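Local coordinates for protein E3 homolog (Yaba-like disease virus, PDB 1SFU), which binds left-handed Z-DNA through its N-terminal Zalpha domain and probably recognises Z-RNA and double-stranded RNA to block host antiviral responses, at residues C[12-17]-C[51-56]; C[27-32]-C[66-71]. All blocks are in the same frame, centred on the assembly; numbering follows the deposited sequence.

Contact 1 of 2, residues C[12-17]-C[51-56]. With nucleotides of chain A.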
ATOM      1  N   GLU C  12      -2.035 -17.881  13.751  1.00 45.92           N
ATOM      2  CA  GLU C  12      -2.977 -18.908  13.343  1.00 43.38           C
ATOM      3  C   GLU C  12      -3.339 -18.731  11.873  1.00 40.23           C
ATOM      4  O   GLU C  12      -3.666 -19.693  11.178  1.00 38.50           O
ATOM      5  CB  GLU C  12      -4.225 -18.855  14.226  1.00 46.45           C
ATOM      6  CG  GLU C  12      -5.147 -20.051  14.058  1.00 48.95           C
ATOM      7  CD  GLU C  12      -6.181 -19.839  12.975  1.00 49.65           C
ATOM      8  OE1 GLU C  12      -6.874 -20.816  12.615  1.00 50.07           O
ATOM      9  OE2 GLU C  12      -6.307 -18.691  12.494  1.00 50.69           O
ATOM     10  N   ILE C  13      -3.270 -17.491  11.402  1.00 38.00           N
ATOM     11  CA  ILE C  13      -3.574 -17.192  10.008  1.00 34.42           C
ATOM     12  C   ILE C  13      -2.390 -17.709   9.203  1.00 31.40           C
ATOM     13  O   ILE C  13      -2.553 -18.406   8.201  1.00 28.98           O
ATOM     14  CB  ILE C  13      -3.709 -15.677   9.783  1.00 35.42           C
ATOM     15  CG1 ILE C  13      -4.473 -15.045  10.952  1.00 37.56           C
ATOM     16  CG2 ILE C  13      -4.436 -15.420   8.469  1.00 35.22           C
ATOM     17  CD1 ILE C  13      -4.451 -13.526  10.956  1.00 39.08           C
ATOM     18  N   PHE C  14      -1.195 -17.359   9.665  1.00 29.53           N
ATOM     19  CA  PHE C  14       0.038 -17.795   9.031  1.00 30.05           C
ATOM     20  C   PHE C  14       0.003 -19.317   8.882  1.00 29.96           C
ATOM     21  O   PHE C  14       0.281 -19.854   7.814  1.00 29.53           O
ATOM     22  CB  PHE C  14       1.228 -17.388   9.900  1.00 31.14           C
ATOM     23  CG  PHE C  14       2.556 -17.844   9.370  1.00 32.93           C
ATOM     24  CD1 PHE C  14       3.242 -17.090   8.420  1.00 31.94           C
ATOM     25  CD2 PHE C  14       3.126 -19.035   9.820  1.00 32.19           C
ATOM     26  CE1 PHE C  14       4.477 -17.516   7.925  1.00 31.40           C
ATOM     27  CE2 PHE C  14       4.352 -19.466   9.332  1.00 31.86           C
ATOM     28  CZ  PHE C  14       5.030 -18.703   8.382  1.00 31.09           C
ATOM     29  N   SER C  15      -0.346 -20.011   9.963  1.00 28.61           N
ATOM     30  CA  SER C  15      -0.412 -21.468   9.942  1.00 27.35           C
ATOM     31  C   SER C  15      -1.462 -21.986   8.959  1.00 26.21           C
ATOM     32  O   SER C  15      -1.230 -22.966   8.256  1.00 25.55           O
ATOM     33  CB  SER C  15      -0.705 -22.002  11.351  1.00 26.96           C
ATOM     34  OG  SER C  15       0.289 -21.570  12.270  1.00 26.72           O
ATOM     35  N   LEU C  16      -2.620 -21.336   8.910  1.00 26.04           N
ATOM     36  CA  LEU C  16      -3.665 -21.772   7.992  1.00 25.96           C
ATOM     37  C   LEU C  16      -3.209 -21.607   6.544  1.00 26.05           C
ATOM     38  O   LEU C  16      -3.445 -22.476   5.707  1.00 27.49           O
ATOM     39  CB  LEU C  16      -4.948 -20.968   8.208  1.00 27.88           C
ATOM     40  CG  LEU C  16      -5.700 -21.159   9.525  1.00 30.17           C
ATOM     41  CD1 LEU C  16      -6.788 -20.097   9.648  1.00 28.93           C
ATOM     42  CD2 LEU C  16      -6.294 -22.563   9.571  1.00 29.77           C
ATOM     43  N   VAL C  17      -2.554 -20.487   6.252  1.00 23.98           N
ATOM     44  CA  VAL C  17      -2.089 -20.236   4.892  1.00 23.32           C
ATOM     45  C   VAL C  17      -0.976 -21.200   4.485  1.00 21.25           C
ATOM     46  O   VAL C  17      -0.969 -21.719   3.366  1.00 23.34           O
ATOM     47  CB  VAL C  17      -1.575 -18.782   4.729  1.00 20.71           C
ATOM     48  CG1 VAL C  17      -1.130 -18.545   3.292  1.00 19.79           C
ATOM     49  CG2 VAL C  17      -2.661 -17.804   5.111  1.00 19.69           C
ATOM     50  N   TYR C  51       3.381 -12.985   2.010  1.00 20.56           N
ATOM     51  CA  TYR C  51       4.690 -12.374   1.805  1.00 21.64           C
ATOM     52  C   TYR C  51       5.681 -12.774   2.893  1.00 23.15           C
ATOM     53  O   TYR C  51       6.873 -12.874   2.633  1.00 24.28           O
ATOM     54  CB  TYR C  51       4.572 -10.848   1.692  1.00 18.82           C
ATOM     55  CG  TYR C  51       3.994 -10.424   0.359  1.00 16.77           C
ATOM     56  CD1 TYR C  51       2.631 -10.160   0.209  1.00 14.21           C
ATOM     57  CD2 TYR C  51       4.804 -10.353  -0.768  1.00 16.88           C
ATOM     58  CE1 TYR C  51       2.093  -9.834  -1.049  1.00 12.58           C
ATOM     59  CE2 TYR C  51       4.286 -10.033  -2.021  1.00 17.25           C
ATOM     60  CZ  TYR C  51       2.935  -9.775  -2.160  1.00 18.30           C
ATOM     61  OH  TYR C  51       2.439  -9.478  -3.413  1.00 15.42           O
ATOM     62  N   LYS C  52       5.189 -13.009   4.105  1.00 26.84           N
ATOM     63  CA  LYS C  52       6.059 -13.441   5.201  1.00 28.83           C
ATOM     64  C   LYS C  52       6.512 -14.871   4.889  1.00 28.77           C
ATOM     65  O   LYS C  52       7.667 -15.242   5.100  1.00 29.34           O
ATOM     66  CB  LYS C  52       5.303 -13.422   6.534  1.00 31.10           C
ATOM     67  CG  LYS C  52       4.960 -12.035   7.072  1.00 37.01           C
ATOM     68  CD  LYS C  52       3.990 -12.138   8.259  1.00 20.04           C
ATOM     69  CE  LYS C  52       3.621 -10.781   8.845  1.00 20.04           C
ATOM     70  NZ  LYS C  52       4.757 -10.158   9.580  1.00 20.04           N
ATOM     71  N   LEU C  53       5.589 -15.664   4.363  1.00 28.74           N
ATOM     72  CA  LEU C  53       5.876 -17.042   4.017  1.00 28.29           C
ATOM     73  C   LEU C  53       6.893 -17.114   2.875  1.00 28.52           C
ATOM     74  O   LEU C  53       7.709 -18.037   2.819  1.00 28.25           O
ATOM     75  CB  LEU C  53       4.580 -17.745   3.623  1.00 30.47           C
ATOM     76  CG  LEU C  53       4.586 -19.265   3.507  1.00 33.01           C
ATOM     77  CD1 LEU C  53       4.953 -19.902   4.852  1.00 32.97           C
ATOM     78  CD2 LEU C  53       3.201 -19.720   3.062  1.00 35.70           C
ATOM     79  N   GLN C  54       6.856 -16.142   1.965  1.00 26.73           N
ATOM     80  CA  GLN C  54       7.812 -16.149   0.860  1.00 27.00           C
ATOM     81  C   GLN C  54       9.206 -15.895   1.416  1.00 26.58           C
ATOM     82  O   GLN C  54      10.192 -16.420   0.904  1.00 26.28           O
ATOM     83  CB  GLN C  54       7.468 -15.090  -0.194  1.00 26.59           C
ATOM     84  CG  GLN C  54       8.471 -15.051  -1.340  1.00 25.04           C
ATOM     85  CD  GLN C  54       8.052 -14.143  -2.475  1.00 28.16           C
ATOM     86  OE1 GLN C  54       7.724 -12.972  -2.264  1.00 28.63           O
ATOM     87  NE2 GLN C  54       8.074 -14.674  -3.696  1.00 25.51           N
ATOM     88  N   LYS C  55       9.282 -15.086   2.469  1.00 27.69           N
ATOM     89  CA  LYS C  55      10.564 -14.789   3.091  1.00 29.50           C
ATOM     90  C   LYS C  55      11.164 -16.064   3.670  1.00 30.49           C
ATOM     91  O   LYS C  55      12.384 -16.188   3.785  1.00 32.02           O
ATOM     92  CB  LYS C  55      10.395 -13.737   4.185  1.00 32.57           C
ATOM     93  CG  LYS C  55      10.051 -12.361   3.632  1.00 35.77           C
ATOM     94  CD  LYS C  55       9.990 -11.301   4.720  1.00 39.48           C
ATOM     95  CE  LYS C  55       9.803  -9.918   4.107  1.00 41.69           C
ATOM     96  NZ  LYS C  55       9.739  -8.840   5.137  1.00 44.72           N
ATOM     97  N   GLU C  56      10.309 -17.018   4.018  1.00 27.86           N
ATOM     98  CA  GLU C  56      10.781 -18.280   4.569  1.00 29.11           C
ATOM     99  C   GLU C  56      10.953 -19.340   3.481  1.00 28.73           C
ATOM    100  O   GLU C  56      11.227 -20.503   3.773  1.00 28.95           O
ATOM    101  CB  GLU C  56       9.818 -18.779   5.647  1.00 29.97           C
ATOM    102  CG  GLU C  56       9.641 -17.803   6.791  1.00 34.10           C
ATOM    103  CD  GLU C  56       8.768 -18.353   7.897  1.00 36.47           C
ATOM    104  OE1 GLU C  56       8.533 -17.625   8.883  1.00 37.37           O
ATOM    105  OE2 GLU C  56       8.320 -19.513   7.786  1.00 37.40           O
TER
ATOM    106  P    DG A   5      -2.983  -5.861   1.030  1.00 19.93           P
ATOM    107  OP1  DG A   5      -3.642  -6.917   0.230  1.00 20.56           O
ATOM    108  OP2  DG A   5      -3.741  -5.155   2.096  1.00 20.78           O
ATOM    109  O5'  DG A   5      -1.686  -6.504   1.688  1.00 20.05           O
ATOM    110  C5'  DG A   5      -0.783  -5.684   2.422  1.00 22.69           C
ATOM    111  C4'  DG A   5       0.438  -6.473   2.835  1.00 20.46           C
ATOM    112  O4'  DG A   5       1.095  -6.978   1.652  1.00 16.31           O
ATOM    113  C3'  DG A   5       1.478  -5.629   3.558  1.00 22.35           C
ATOM    114  O3'  DG A   5       1.379  -5.893   4.960  1.00 25.34           O
ATOM    115  C2'  DG A   5       2.797  -6.253   3.128  1.00 20.38           C
ATOM    116  C1'  DG A   5       2.502  -6.923   1.796  1.00 18.60           C
ATOM    117  N9   DG A   5       3.035  -6.248   0.615  1.00 18.98           N
ATOM    118  C8   DG A   5       3.827  -6.810  -0.356  1.00 18.85           C
ATOM    119  N7   DG A   5       4.114  -5.985  -1.326  1.00 19.15           N
ATOM    120  C5   DG A   5       3.483  -4.800  -0.973  1.00 17.56           C
ATOM    121  C6   DG A   5       3.430  -3.553  -1.654  1.00 19.96           C
ATOM    122  O6   DG A   5       3.936  -3.250  -2.746  1.00 17.65           O
ATOM    123  N1   DG A   5       2.688  -2.611  -0.942  1.00 18.32           N
ATOM    124  C2   DG A   5       2.065  -2.845   0.261  1.00 19.45           C
ATOM    125  N2   DG A   5       1.388  -1.806   0.782  1.00 16.80           N
ATOM    126  N3   DG A   5       2.099  -4.009   0.901  1.00 17.91           N
ATOM    127  C4   DG A   5       2.823  -4.934   0.231  1.00 17.85           C
ATOM    128  P    DC A   4      -0.799  -7.689  -3.994  1.00 22.16           P
ATOM    129  OP1  DC A   4      -0.075  -8.941  -3.648  1.00 20.82           O
ATOM    130  OP2  DC A   4      -2.258  -7.609  -3.780  1.00 19.92           O
ATOM    131  O5'  DC A   4      -0.121  -6.446  -3.263  1.00 19.07           O
ATOM    132  C5'  DC A   4       0.265  -6.511  -1.897  1.00 18.46           C
ATOM    133  C4'  DC A   4      -0.313  -5.339  -1.137  1.00 17.15           C
ATOM    134  O4'  DC A   4       0.242  -4.095  -1.639  1.00 18.12           O
ATOM    135  C3'  DC A   4      -1.834  -5.198  -1.235  1.00 16.58           C
ATOM    136  O3'  DC A   4      -2.375  -4.773   0.023  1.00 17.33           O
ATOM    137  C2'  DC A   4      -2.017  -4.077  -2.241  1.00 17.10           C
ATOM    138  C1'  DC A   4      -0.821  -3.195  -1.936  1.00 15.56           C
ATOM    139  N1   DC A   4      -0.409  -2.356  -3.070  1.00 17.72           N
ATOM    140  C2   DC A   4      -0.790  -1.019  -3.080  1.00 17.41           C
ATOM    141  O2   DC A   4      -1.455  -0.589  -2.132  1.00 15.67           O
ATOM    142  N3   DC A   4      -0.429  -0.228  -4.123  1.00 16.90           N
ATOM    143  C4   DC A   4       0.285  -0.740  -5.129  1.00 15.97           C
ATOM    144  N4   DC A   4       0.619   0.075  -6.148  1.00 15.10           N
ATOM    145  C5   DC A   4       0.693  -2.106  -5.142  1.00 16.29           C
ATOM    146  C6   DC A   4       0.327  -2.872  -4.101  1.00 17.38           C
TER
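F14 reaches from helix 12-17 to the last turn of the helix in 51-56, and its ring makes the largest share of the contact. Beyond CB, CG stands anti to the backbone N (chi1 177°), which brings the end of the ring up to L53, although the CA-CB bond is not directed at it. From CG the ring runs out along CD1 to F14 CE1, which passes K52 CB at 4.4 Å and L53 CD1 at 3.9 Å. At the tip, F14 CZ packs 3.7 Å from L53 CD1 and meets E56 OE2 at 3.4 Å. That oxygen lies at the ring edge, in its plane, where the positive rim of an aromatic ring would suit a carboxylate; the ring and carboxylate planes are turned 58° apart. The other branch of L53, CD2, lies 4.5 Å from V17 CG1. No hydrogen bond crosses between the segments; the axes of the short segments 12-17 and 51-55 come within 10.8 Å, with a crossing angle of -69°.

On the DNA side, Y51 lays one ring face on DG5 of chain A, whose C8 sits over the ring centre, and Y51 OH donates a 2.6 Å bond to OP1 of DC4 of chain A. Within the winged helix-turn-helix fold, helix 11-22 thus rests on recognition helix 43-55: V17 also touches I46 and L50, while L53 packs on V21 and on V59 of strand 59-62.

Contact 2 of 2, residues C[27-32]-C[66-71]. With nucleotides of chain A.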
ATOM      1  N   ASN C  27       3.008 -28.181  -9.508  1.00 38.36           N
ATOM      2  CA  ASN C  27       2.590 -27.556 -10.753  1.00 40.08           C
ATOM      3  C   ASN C  27       1.424 -26.577 -10.642  1.00 39.11           C
ATOM      4  O   ASN C  27       1.153 -25.831 -11.578  1.00 40.82           O
ATOM      5  CB  ASN C  27       2.247 -28.647 -11.770  1.00 41.74           C
ATOM      6  CG  ASN C  27       1.974 -28.090 -13.147  1.00 45.79           C
ATOM      7  OD1 ASN C  27       2.734 -27.262 -13.656  1.00 47.49           O
ATOM      8  ND2 ASN C  27       0.891 -28.547 -13.766  1.00 47.33           N
ATOM      9  N   ASP C  28       0.746 -26.563  -9.502  1.00 38.47           N
ATOM     10  CA  ASP C  28      -0.399 -25.682  -9.332  1.00 36.72           C
ATOM     11  C   ASP C  28      -0.052 -24.392  -8.597  1.00 34.89           C
ATOM     12  O   ASP C  28       1.021 -24.270  -8.016  1.00 33.98           O
ATOM     13  CB  ASP C  28      -1.512 -26.430  -8.596  1.00 39.06           C
ATOM     14  CG  ASP C  28      -2.832 -25.686  -8.634  1.00 43.51           C
ATOM     15  OD1 ASP C  28      -3.126 -25.063  -9.679  1.00 44.25           O
ATOM     16  OD2 ASP C  28      -3.578 -25.730  -7.630  1.00 46.82           O
ATOM     17  N   TYR C  29      -0.962 -23.423  -8.645  1.00 31.96           N
ATOM     18  CA  TYR C  29      -0.764 -22.142  -7.969  1.00 29.52           C
ATOM     19  C   TYR C  29      -2.095 -21.616  -7.465  1.00 27.12           C
ATOM     20  O   TYR C  29      -3.152 -22.087  -7.883  1.00 27.69           O
ATOM     21  CB  TYR C  29      -0.120 -21.115  -8.915  1.00 27.71           C
ATOM     22  CG  TYR C  29      -0.944 -20.736 -10.134  1.00 28.71           C
ATOM     23  CD1 TYR C  29      -1.979 -19.797 -10.047  1.00 29.92           C
ATOM     24  CD2 TYR C  29      -0.680 -21.307 -11.381  1.00 29.69           C
ATOM     25  CE1 TYR C  29      -2.727 -19.437 -11.175  1.00 28.57           C
ATOM     26  CE2 TYR C  29      -1.422 -20.955 -12.513  1.00 30.59           C
ATOM     27  CZ  TYR C  29      -2.440 -20.022 -12.400  1.00 31.16           C
ATOM     28  OH  TYR C  29      -3.161 -19.670 -13.515  1.00 31.97           O
ATOM     29  N   THR C  30      -2.046 -20.655  -6.555  1.00 25.43           N
ATOM     30  CA  THR C  30      -3.275 -20.070  -6.030  1.00 24.30           C
ATOM     31  C   THR C  30      -3.098 -18.557  -5.947  1.00 24.58           C
ATOM     32  O   THR C  30      -2.060 -18.033  -6.355  1.00 24.46           O
ATOM     33  CB  THR C  30      -3.636 -20.669  -4.634  1.00 23.28           C
ATOM     34  OG1 THR C  30      -4.956 -20.253  -4.260  1.00 23.06           O
ATOM     35  CG2 THR C  30      -2.655 -20.220  -3.578  1.00 22.95           C
ATOM     36  N   THR C  31      -4.111 -17.855  -5.446  1.00 23.50           N
ATOM     37  CA  THR C  31      -4.049 -16.398  -5.325  1.00 24.66           C
ATOM     38  C   THR C  31      -4.562 -15.993  -3.958  1.00 24.09           C
ATOM     39  O   THR C  31      -5.158 -16.800  -3.244  1.00 23.70           O
ATOM     40  CB  THR C  31      -4.921 -15.699  -6.382  1.00 25.41           C
ATOM     41  OG1 THR C  31      -6.303 -15.997  -6.139  1.00 27.46           O
ATOM     42  CG2 THR C  31      -4.547 -16.170  -7.781  1.00 26.87           C
ATOM     43  N   ALA C  32      -4.336 -14.739  -3.591  1.00 23.78           N
ATOM     44  CA  ALA C  32      -4.788 -14.260  -2.295  1.00 25.37           C
ATOM     45  C   ALA C  32      -6.311 -14.271  -2.243  1.00 27.12           C
ATOM     46  O   ALA C  32      -6.903 -14.673  -1.239  1.00 25.85           O
ATOM     47  CB  ALA C  32      -4.267 -12.854  -2.040  1.00 25.71           C
ATOM     48  N   PRO C  66      -3.762 -10.747 -10.680  1.00 24.74           N
ATOM     49  CA  PRO C  66      -2.941 -10.489  -9.490  1.00 23.67           C
ATOM     50  C   PRO C  66      -1.796 -11.496  -9.327  1.00 21.46           C
ATOM     51  O   PRO C  66      -1.652 -12.427 -10.120  1.00 20.12           O
ATOM     52  CB  PRO C  66      -3.957 -10.592  -8.357  1.00 22.38           C
ATOM     53  CG  PRO C  66      -4.792 -11.735  -8.807  1.00 22.00           C
ATOM     54  CD  PRO C  66      -5.010 -11.436 -10.301  1.00 23.62           C
ATOM     55  N   PRO C  67      -0.964 -11.322  -8.290  1.00 20.72           N
ATOM     56  CA  PRO C  67       0.144 -12.265  -8.104  1.00 19.85           C
ATOM     57  C   PRO C  67      -0.318 -13.703  -7.894  1.00 20.76           C
ATOM     58  O   PRO C  67      -1.336 -13.955  -7.252  1.00 20.64           O
ATOM     59  CB  PRO C  67       0.864 -11.715  -6.877  1.00 18.65           C
ATOM     60  CG  PRO C  67       0.607 -10.216  -6.986  1.00 20.85           C
ATOM     61  CD  PRO C  67      -0.852 -10.178  -7.366  1.00 19.38           C
ATOM     62  N   LYS C  68       0.437 -14.642  -8.453  1.00 21.79           N
ATOM     63  CA  LYS C  68       0.144 -16.063  -8.308  1.00 22.57           C
ATOM     64  C   LYS C  68       1.136 -16.619  -7.291  1.00 22.16           C
ATOM     65  O   LYS C  68       2.302 -16.225  -7.270  1.00 21.65           O
ATOM     66  CB  LYS C  68       0.292 -16.769  -9.657  1.00 27.07           C
ATOM     67  CG  LYS C  68      -0.752 -16.317 -10.671  1.00 31.68           C
ATOM     68  CD  LYS C  68      -0.438 -16.772 -12.097  1.00 35.55           C
ATOM     69  CE  LYS C  68      -1.484 -16.225 -13.071  1.00 37.69           C
ATOM     70  NZ  LYS C  68      -1.109 -16.344 -14.508  1.00 38.71           N
ATOM     71  N   TRP C  69       0.671 -17.519  -6.439  1.00 21.49           N
ATOM     72  CA  TRP C  69       1.525 -18.088  -5.413  1.00 19.47           C
ATOM     73  C   TRP C  69       1.726 -19.593  -5.578  1.00 22.09           C
ATOM     74  O   TRP C  69       0.754 -20.364  -5.605  1.00 19.53           O
ATOM     75  CB  TRP C  69       0.937 -17.764  -4.036  1.00 18.44           C
ATOM     76  CG  TRP C  69       0.846 -16.284  -3.786  1.00 17.11           C
ATOM     77  CD1 TRP C  69      -0.126 -15.433  -4.230  1.00 19.76           C
ATOM     78  CD2 TRP C  69       1.795 -15.474  -3.079  1.00 16.67           C
ATOM     79  NE1 TRP C  69       0.159 -14.140  -3.844  1.00 17.67           N
ATOM     80  CE2 TRP C  69       1.335 -14.139  -3.138  1.00 18.28           C
ATOM     81  CE3 TRP C  69       2.992 -15.747  -2.403  1.00 18.27           C
ATOM     82  CZ2 TRP C  69       2.031 -13.076  -2.547  1.00 17.23           C
ATOM     83  CZ3 TRP C  69       3.686 -14.690  -1.811  1.00 18.10           C
ATOM     84  CH2 TRP C  69       3.202 -13.373  -1.889  1.00 19.35           C
ATOM     85  N   PHE C  70       2.995 -19.987  -5.697  1.00 21.66           N
ATOM     86  CA  PHE C  70       3.395 -21.386  -5.874  1.00 24.20           C
ATOM     87  C   PHE C  70       4.097 -21.940  -4.636  1.00 25.16           C
ATOM     88  O   PHE C  70       4.791 -21.211  -3.921  1.00 22.17           O
ATOM     89  CB  PHE C  70       4.390 -21.537  -7.036  1.00 24.43           C
ATOM     90  CG  PHE C  70       3.852 -21.140  -8.374  1.00 27.65           C
ATOM     91  CD1 PHE C  70       3.657 -19.799  -8.697  1.00 27.50           C
ATOM     92  CD2 PHE C  70       3.566 -22.110  -9.335  1.00 29.60           C
ATOM     93  CE1 PHE C  70       3.186 -19.427  -9.957  1.00 26.43           C
ATOM     94  CE2 PHE C  70       3.093 -21.745 -10.601  1.00 28.87           C
ATOM     95  CZ  PHE C  70       2.904 -20.401 -10.908  1.00 27.78           C
ATOM     96  N   LYS C  71       3.928 -23.236  -4.399  1.00 25.63           N
ATOM     97  CA  LYS C  71       4.602 -23.889  -3.286  1.00 28.63           C
ATOM     98  C   LYS C  71       6.054 -24.036  -3.741  1.00 27.01           C
ATOM     99  O   LYS C  71       6.302 -24.302  -4.911  1.00 26.33           O
ATOM    100  CB  LYS C  71       4.005 -25.276  -3.035  1.00 29.98           C
ATOM    101  CG  LYS C  71       4.766 -26.091  -2.002  1.00 33.76           C
ATOM    102  CD  LYS C  71       4.132 -27.460  -1.761  1.00 35.56           C
ATOM    103  CE  LYS C  71       4.117 -28.304  -3.026  1.00 36.88           C
ATOM    104  NZ  LYS C  71       3.564 -29.665  -2.777  1.00 37.50           N
TER
ATOM    105  P    DG A   3      -6.011  -6.839  -7.591  1.00 25.51           P
ATOM    106  OP1  DG A   3      -6.641  -7.414  -8.806  1.00 31.01           O
ATOM    107  OP2  DG A   3      -6.370  -7.353  -6.254  1.00 25.80           O
ATOM    108  O5'  DG A   3      -4.435  -6.916  -7.805  1.00 27.94           O
ATOM    109  C5'  DG A   3      -3.552  -6.653  -6.723  1.00 24.94           C
ATOM    110  C4'  DG A   3      -2.117  -6.718  -7.185  1.00 23.25           C
ATOM    111  O4'  DG A   3      -1.952  -5.848  -8.320  1.00 23.24           O
ATOM    112  C3'  DG A   3      -1.133  -6.224  -6.138  1.00 21.59           C
ATOM    113  O3'  DG A   3      -0.534  -7.382  -5.545  1.00 21.26           O
ATOM    114  C2'  DG A   3      -0.035  -5.566  -6.959  1.00 21.46           C
ATOM    115  C1'  DG A   3      -0.696  -5.198  -8.282  1.00 21.70           C
ATOM    116  N9   DG A   3      -0.935  -3.775  -8.522  1.00 20.12           N
ATOM    117  C8   DG A   3      -0.478  -3.044  -9.593  1.00 20.78           C
ATOM    118  N7   DG A   3      -0.868  -1.799  -9.570  1.00 21.09           N
ATOM    119  C5   DG A   3      -1.627  -1.696  -8.412  1.00 20.82           C
ATOM    120  C6   DG A   3      -2.315  -0.581  -7.869  1.00 19.70           C
ATOM    121  O6   DG A   3      -2.390   0.567  -8.323  1.00 19.80           O
ATOM    122  N1   DG A   3      -2.961  -0.906  -6.680  1.00 16.94           N
ATOM    123  C2   DG A   3      -2.945  -2.145  -6.091  1.00 18.35           C
ATOM    124  N2   DG A   3      -3.626  -2.256  -4.939  1.00 14.75           N
ATOM    125  N3   DG A   3      -2.306  -3.199  -6.591  1.00 17.40           N
ATOM    126  C4   DG A   3      -1.672  -2.902  -7.745  1.00 19.10           C
TER
HETATM  127  O   HOH W   1       2.615 -25.042  -6.114  1.00 28.57           O
HETATM  128  O   HOH W   2      -2.775 -12.874  -5.290  1.00 18.34           O
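Y29 and F70 run alongside each other in the same direction, with Y29 CB directly over the face of the F70 ring, 3.6 Å from its centroid. The two rings themselves meet at a slant, their planes 44° apart. CG of Y29 is tucked in beside both N and C of its own backbone (chi1 63°), and this leaves the tyrosine ring where the extended K68 chain can cross one face obliquely; K68 CD is 3.9 Å from the Y29 centroid, offset toward the rim, in a CH-pi contact. W69 turns to the other face of the sheet with T30, bringing its CD1 edge to T30 O and, at 4.2 Å, to T31 CA.

In the backbone, T30 and W69 form an antiparallel hydrogen-bonded pair: T30 N gives to W69 O at 3.0 Å, and W69 N to T30 O at 2.8 Å. A water joins A32 N to P67 O, and P67 CD packs 3.4 Å from O3' of DG3 of chain A. Two backbone bonds therefore fix the register, while CH-pi and apolar contacts hold the rings, so the short strand 29-30 is fastened to the beta-wing whose P66 and P67 face the DNA.

How the contacts relate
From the N terminus, helix 11-22 supplies the first half of contact 1, and strand 29-30 follows it with the first half of contact 2. The chain then builds helices 32-38 and 43-55; residues 51-56 close contact 1, with 33 residues between its segments. Past strand 59-62 it turns back, and 66-71 closes contact 2 over a loop of equal length. The segments alternate, so the two loops cross rather than nest. One contact ties helix to helix, the other edge strand to wing, on opposite sides of the chain's centre. They touch where Y51 CZ comes 3.4 Å from W69 CZ2, the two rings meeting edge-to-face and joining recognition helix and sheet beside the DNA.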